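Local coordinates for cell division control protein (Pyrococcus abyssi, PDB 6RPP), which is an archaeal intein of the HINT fold, housed in an MCM-type helicase, whose natural form probably excises itself from its host by protein splicing, at residues E30-E33 / K34-K37; S55-L58 / E59-K62. The protein carries 2 engineered substitutions. All coordinates share one frame; numbering follows the deposited sequence.

Interaction 1: E30-E33 / K34-K37; sequences EEAE and KNGK
Asn35 holds CG between its own backbone N and carbonyl carbon (chi1 65°), which folds the amide back over the last turn of the helix toward Glu31 and Ala32, while Glu31 sets CG opposite its backbone N (chi1 -174°) and sends its carboxylate outward along the same flank. The two side chains meet at Glu31 CG and Asn35 ND2, 4.0 Å apart, with the carboxylate and amide planes inclined by 52°. No direct bond joins their polar ends; one water does so, accepting from Asn35 ND2 at 2.9 Å and donating to Glu31 OE2 at 3.2 Å. The other end of the amide faces the chain that follows: Asn35 OD1 accepts from Lys37 N at 3.1 Å, an Asx turn. Asparagine suits this last helical residue because its short amide can take a backbone N-H with one atom and offer an N-H to the water with the other. Gly36, with its positive phi, then turns the chain out of the helix. Ala32 O gathers weak bonds from three successive amides, those of Asn35, Gly36 and Lys37, and its small methyl lets Lys37 CB approach to 4.2 Å from Ala32 CB. The contact thus finishes helix 21-35 at the protein surface, where buried Ala32 packs on Ala47 of strand 44-56 and on Leu38, and Lys37 rests on Pro48 of that strand.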
ATOM      1  N   GLU A  30      10.035   8.755  14.235  1.00 20.57           N
ATOM      2  CA  GLU A  30      11.125   9.194  15.116  1.00 23.01           C
ATOM      3  C   GLU A  30      11.112  10.715  15.305  1.00 23.97           C
ATOM      4  O   GLU A  30      11.295  11.222  16.420  1.00 25.18           O
ATOM      5  CB  GLU A  30      12.462   8.735  14.536  1.00 27.21           C
ATOM      6  CG  GLU A  30      13.638   8.967  15.456  1.00 30.31           C
ATOM      7  CD  GLU A  30      14.946   8.411  14.888  1.00 47.80           C
ATOM      8  OE1 GLU A  30      14.956   7.988  13.708  1.00 52.32           O
ATOM      9  OE2 GLU A  30      15.967   8.417  15.616  1.00 55.05           O
ATOM     10  N   GLU A  31      10.850  11.465  14.236  1.00 22.43           N
ATOM     11  CA  GLU A  31      10.857  12.908  14.366  1.00 23.64           C
ATOM     12  C   GLU A  31       9.666  13.376  15.197  1.00 24.35           C
ATOM     13  O   GLU A  31       9.812  14.280  16.038  1.00 27.14           O
ATOM     14  CB  GLU A  31      10.843  13.522  12.967  1.00 27.79           C
ATOM     15  CG  GLU A  31      10.995  15.020  12.947  1.00 39.96           C
ATOM     16  CD  GLU A  31      11.209  15.540  11.552  1.00 48.22           C
ATOM     17  OE1 GLU A  31      12.372  15.598  11.093  1.00 54.64           O
ATOM     18  OE2 GLU A  31      10.203  15.885  10.916  1.00 47.32           O
ATOM     19  N   ALA A  32       8.486  12.763  14.972  1.00 22.16           N
ATOM     20  CA  ALA A  32       7.285  13.186  15.696  1.00 25.50           C
ATOM     21  C   ALA A  32       7.358  12.803  17.172  1.00 23.73           C
ATOM     22  O   ALA A  32       6.771  13.505  18.017  1.00 25.26           O
ATOM     23  CB  ALA A  32       6.027  12.594  15.045  1.00 23.75           C
ATOM     24  N   GLU A  33       8.080  11.712  17.508  1.00 26.80           N
ATOM     25  CA  GLU A  33       8.312  11.383  18.924  1.00 28.54           C
ATOM     26  C   GLU A  33       8.910  12.564  19.677  1.00 33.83           C
ATOM     27  O   GLU A  33       8.580  12.801  20.849  1.00 36.03           O
ATOM     28  CB  GLU A  33       9.253  10.176  19.076  1.00 26.33           C
ATOM     29  CG  GLU A  33       8.547   8.872  18.827  1.00 32.33           C
ATOM     30  CD  GLU A  33       9.486   7.678  18.719  1.00 38.59           C
ATOM     31  OE1 GLU A  33      10.711   7.876  18.569  1.00 38.82           O
ATOM     32  OE2 GLU A  33       8.984   6.534  18.773  1.00 44.70           O
ATOM     33  N   LYS A  34       9.793  13.305  19.027  1.00 26.92           N
ATOM     34  CA  LYS A  34      10.539  14.353  19.706  1.00 29.23           C
ATOM     35  C   LYS A  34       9.900  15.734  19.590  1.00 29.82           C
ATOM     36  O   LYS A  34      10.240  16.626  20.376  1.00 35.72           O
ATOM     37  CB  LYS A  34      11.968  14.406  19.155  1.00 34.19           C
ATOM     38  CG  LYS A  34      12.775  13.156  19.488  1.00 41.77           C
ATOM     39  CD  LYS A  34      14.220  13.265  19.049  1.00 50.10           C
ATOM     40  CE  LYS A  34      15.074  12.191  19.715  1.00 61.40           C
ATOM     41  NZ  LYS A  34      16.150  12.782  20.564  1.00 68.12           N
ATOM     42  N   ASN A  35       8.988  15.947  18.630  1.00 29.25           N
ATOM     43  CA  ASN A  35       8.450  17.288  18.515  1.00 29.94           C
ATOM     44  C   ASN A  35       7.012  17.382  18.998  1.00 35.59           C
ATOM     45  O   ASN A  35       6.394  18.445  18.868  1.00 38.63           O
ATOM     46  CB  ASN A  35       8.609  17.820  17.083  1.00 29.19           C
ATOM     47  CG  ASN A  35       7.811  17.046  16.074  1.00 27.34           C
ATOM     48  OD1 ASN A  35       6.906  16.295  16.432  1.00 29.39           O
ATOM     49  ND2 ASN A  35       8.187  17.165  14.795  1.00 31.48           N
ATOM     50  N   GLY A  36       6.479  16.291  19.559  1.00 35.07           N
ATOM     51  CA  GLY A  36       5.162  16.286  20.158  1.00 33.97           C
ATOM     52  C   GLY A  36       4.027  16.016  19.201  1.00 37.84           C
ATOM     53  O   GLY A  36       2.865  16.150  19.599  1.00 42.96           O
ATOM     54  N   LYS A  37       4.322  15.663  17.949  1.00 29.47           N
ATOM     55  CA  LYS A  37       3.295  15.456  16.940  1.00 28.28           C
ATOM     56  C   LYS A  37       2.948  13.990  16.758  1.00 27.55           C
ATOM     57  O   LYS A  37       2.209  13.647  15.838  1.00 32.68           O
ATOM     58  CB  LYS A  37       3.750  16.070  15.621  1.00 32.26           C
ATOM     59  CG  LYS A  37       3.894  17.584  15.756  1.00 34.21           C
ATOM     60  CD  LYS A  37       4.275  18.259  14.452  1.00 34.60           C
ATOM     61  CE  LYS A  37       4.228  19.786  14.585  1.00 45.30           C
ATOM     62  NZ  LYS A  37       5.105  20.286  15.688  1.00 56.37           N
TER
HETATM   63  O   HOH W   1       7.341  15.880  12.297  1.00 34.28           O

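Interaction 2: S55-L58 / E59-K62; sequences SLDL and ETLK
A tight beta-hairpin turn links strand 44-56 to strand 63-75 here, with Asp57 and Lys62 facing each other at its base. Asp57 N donates almost straight to Lys62 O at 2.9 Å, and Asp57 O receives Leu61 N at 2.7 Å from inside the loop. Leu58, Glu59 and Thr60 have helix-like backbone angles, and Leu61, with a positive phi of 66°, completes the turn and lets the chain enter the next strand. Asp57 suits the first corner: with CG anti to its backbone N (chi1 -178°), the carboxylate turns toward the amides of Glu59 and Thr60. Asp57 OD1 takes a bond from Thr60 N at 3.2 Å, arriving 62° out of the carboxylate plane, and a weak one from Glu59 N at 3.0 Å, while Asp57 OD2 makes a salt bridge with Arg64. With an alanine here, Glu59 N and Thr60 N would probably lose the carboxylate oxygen they share, and Arg64 its salt-bridge mate. Thr60 OG1 lies 3.1 Å from Asp57 CG without bonding to the carboxylate, and accepts instead from Lys62 N at 3.3 Å, an ST turn well suited to a short hydroxyl side chain. Leu61 CD1 lies 3.3 Å from Leu58 O, a methyl close to a backbone carbonyl. Leu58 and Leu61 pack on Trp131, and Leu56 on Val129, so the turn's apolar face lies against strand 128-140, while Asn157 bonds to Ser55 OG and Leu56 N.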
ATOM      1  N   SER A  55      -0.395   8.353  -7.758  1.00 21.05           N
ATOM      2  CA  SER A  55      -1.704   7.779  -7.490  1.00 18.94           C
ATOM      3  C   SER A  55      -2.500   7.562  -8.765  1.00 25.49           C
ATOM      4  O   SER A  55      -2.443   8.363  -9.695  1.00 25.25           O
ATOM      5  CB  SER A  55      -2.460   8.647  -6.560  1.00 22.80           C
ATOM      6  OG  SER A  55      -1.698   8.839  -5.373  1.00 21.70           O
ATOM      7  N   LEU A  56      -3.259   6.477  -8.777  1.00 21.00           N
ATOM      8  CA  LEU A  56      -4.216   6.227  -9.854  1.00 23.66           C
ATOM      9  C   LEU A  56      -5.544   6.941  -9.614  1.00 21.22           C
ATOM     10  O   LEU A  56      -6.098   6.917  -8.509  1.00 22.85           O
ATOM     11  CB  LEU A  56      -4.454   4.730  -9.979  1.00 21.55           C
ATOM     12  CG  LEU A  56      -5.354   4.214 -11.097  1.00 22.67           C
ATOM     13  CD1 LEU A  56      -4.792   4.541 -12.464  1.00 24.33           C
ATOM     14  CD2 LEU A  56      -5.534   2.713 -10.908  1.00 23.37           C
ATOM     15  N   ASP A  57      -6.054   7.591 -10.670  1.00 20.27           N
ATOM     16  CA  ASP A  57      -7.430   8.073 -10.738  1.00 18.96           C
ATOM     17  C   ASP A  57      -8.265   6.912 -11.254  1.00 23.83           C
ATOM     18  O   ASP A  57      -8.154   6.547 -12.427  1.00 31.51           O
ATOM     19  CB  ASP A  57      -7.468   9.288 -11.666  1.00 25.91           C
ATOM     20  CG  ASP A  57      -8.834   9.913 -11.781  1.00 34.90           C
ATOM     21  OD1 ASP A  57      -9.856   9.208 -11.741  1.00 31.44           O
ATOM     22  OD2 ASP A  57      -8.875  11.142 -11.949  1.00 39.90           O
ATOM     23  N   LEU A  58      -9.096   6.319 -10.394  1.00 25.29           N
ATOM     24  CA  LEU A  58      -9.764   5.108 -10.845  1.00 29.62           C
ATOM     25  C   LEU A  58     -10.836   5.380 -11.891  1.00 30.48           C
ATOM     26  O   LEU A  58     -11.134   4.488 -12.690  1.00 39.67           O
ATOM     27  CB  LEU A  58     -10.346   4.360  -9.661  1.00 34.55           C
ATOM     28  CG  LEU A  58      -9.101   3.635  -9.161  1.00 43.71           C
ATOM     29  CD1 LEU A  58      -9.096   3.631  -7.703  1.00 52.75           C
ATOM     30  CD2 LEU A  58      -9.000   2.241  -9.760  1.00 31.47           C
ATOM     31  N   GLU A  59     -11.392   6.592 -11.947  1.00 28.56           N
ATOM     32  CA  GLU A  59     -12.403   6.842 -12.965  1.00 29.21           C
ATOM     33  C   GLU A  59     -11.803   7.008 -14.352  1.00 35.05           C
ATOM     34  O   GLU A  59     -12.394   6.565 -15.348  1.00 42.95           O
ATOM     35  CB  GLU A  59     -13.205   8.104 -12.603  1.00 35.68           C
ATOM     36  CG  GLU A  59     -13.951   8.016 -11.298  1.00 33.89           C
ATOM     37  CD  GLU A  59     -15.055   9.070 -11.177  1.00 34.26           C
ATOM     38  OE1 GLU A  59     -15.397   9.718 -12.190  1.00 38.84           O
ATOM     39  OE2 GLU A  59     -15.592   9.209 -10.082  1.00 40.43           O
ATOM     40  N   THR A  60     -10.653   7.664 -14.452  1.00 29.43           N
ATOM     41  CA  THR A  60     -10.061   7.988 -15.748  1.00 33.33           C
ATOM     42  C   THR A  60      -8.844   7.144 -16.081  1.00 31.11           C
ATOM     43  O   THR A  60      -8.365   7.183 -17.225  1.00 31.68           O
ATOM     44  CB  THR A  60      -9.635   9.455 -15.770  1.00 36.75           C
ATOM     45  OG1 THR A  60      -8.518   9.633 -14.897  1.00 33.86           O
ATOM     46  CG2 THR A  60     -10.800  10.362 -15.346  1.00 39.10           C
ATOM     47  N   LEU A  61      -8.310   6.439 -15.094  1.00 27.01           N
ATOM     48  CA  LEU A  61      -7.110   5.612 -15.188  1.00 28.49           C
ATOM     49  C   LEU A  61      -5.841   6.431 -15.440  1.00 32.40           C
ATOM     50  O   LEU A  61      -4.813   5.884 -15.802  1.00 37.33           O
ATOM     51  CB  LEU A  61      -7.285   4.515 -16.240  1.00 33.53           C
ATOM     52  CG  LEU A  61      -7.816   3.174 -15.753  1.00 38.74           C
ATOM     53  CD1 LEU A  61      -9.164   3.342 -15.112  1.00 49.26           C
ATOM     54  CD2 LEU A  61      -7.900   2.177 -16.912  1.00 37.80           C
ATOM     55  N   LYS A  62      -5.880   7.731 -15.209  1.00 28.59           N
ATOM     56  CA  LYS A  62      -4.683   8.557 -15.299  1.00 32.78           C
ATOM     57  C   LYS A  62      -3.848   8.356 -14.046  1.00 34.91           C
ATOM     58  O   LYS A  62      -4.387   8.133 -12.966  1.00 30.71           O
ATOM     59  CB  LYS A  62      -5.055  10.036 -15.432  1.00 34.29           C
ATOM     60  CG  LYS A  62      -5.343  10.455 -16.876  1.00 56.37           C
ATOM     61  CD  LYS A  62      -4.972  11.901 -17.152  1.00 77.30           C
ATOM     62  CE  LYS A  62      -5.755  12.866 -16.276  1.00 83.69           C
ATOM     63  NZ  LYS A  62      -6.253  14.046 -17.055  1.00 85.77           N
TER

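In the fold
Interaction 1 precedes interaction 2 along the chain, and strand 44-56 connects them. The helix end at residues 30-37 packs on the early part of that long strand, through Ala47 and Pro48, whereas residues 55-62 form the turn that follows it and leads into strand 63-75. Their centres are 34 Å apart and their nearest atoms about 21 Å, so they do not touch. Both lead into the same four-stranded antiparallel sheet: the first runs from helix 21-35 to its edge strand 39-41, the second joins its two long central strands and also leans on strand 128-140 of the six-stranded sheet. One ends a helix at the surface, the other is a hairpin turn, so they shape separate ends of one sheet within the splicing domain.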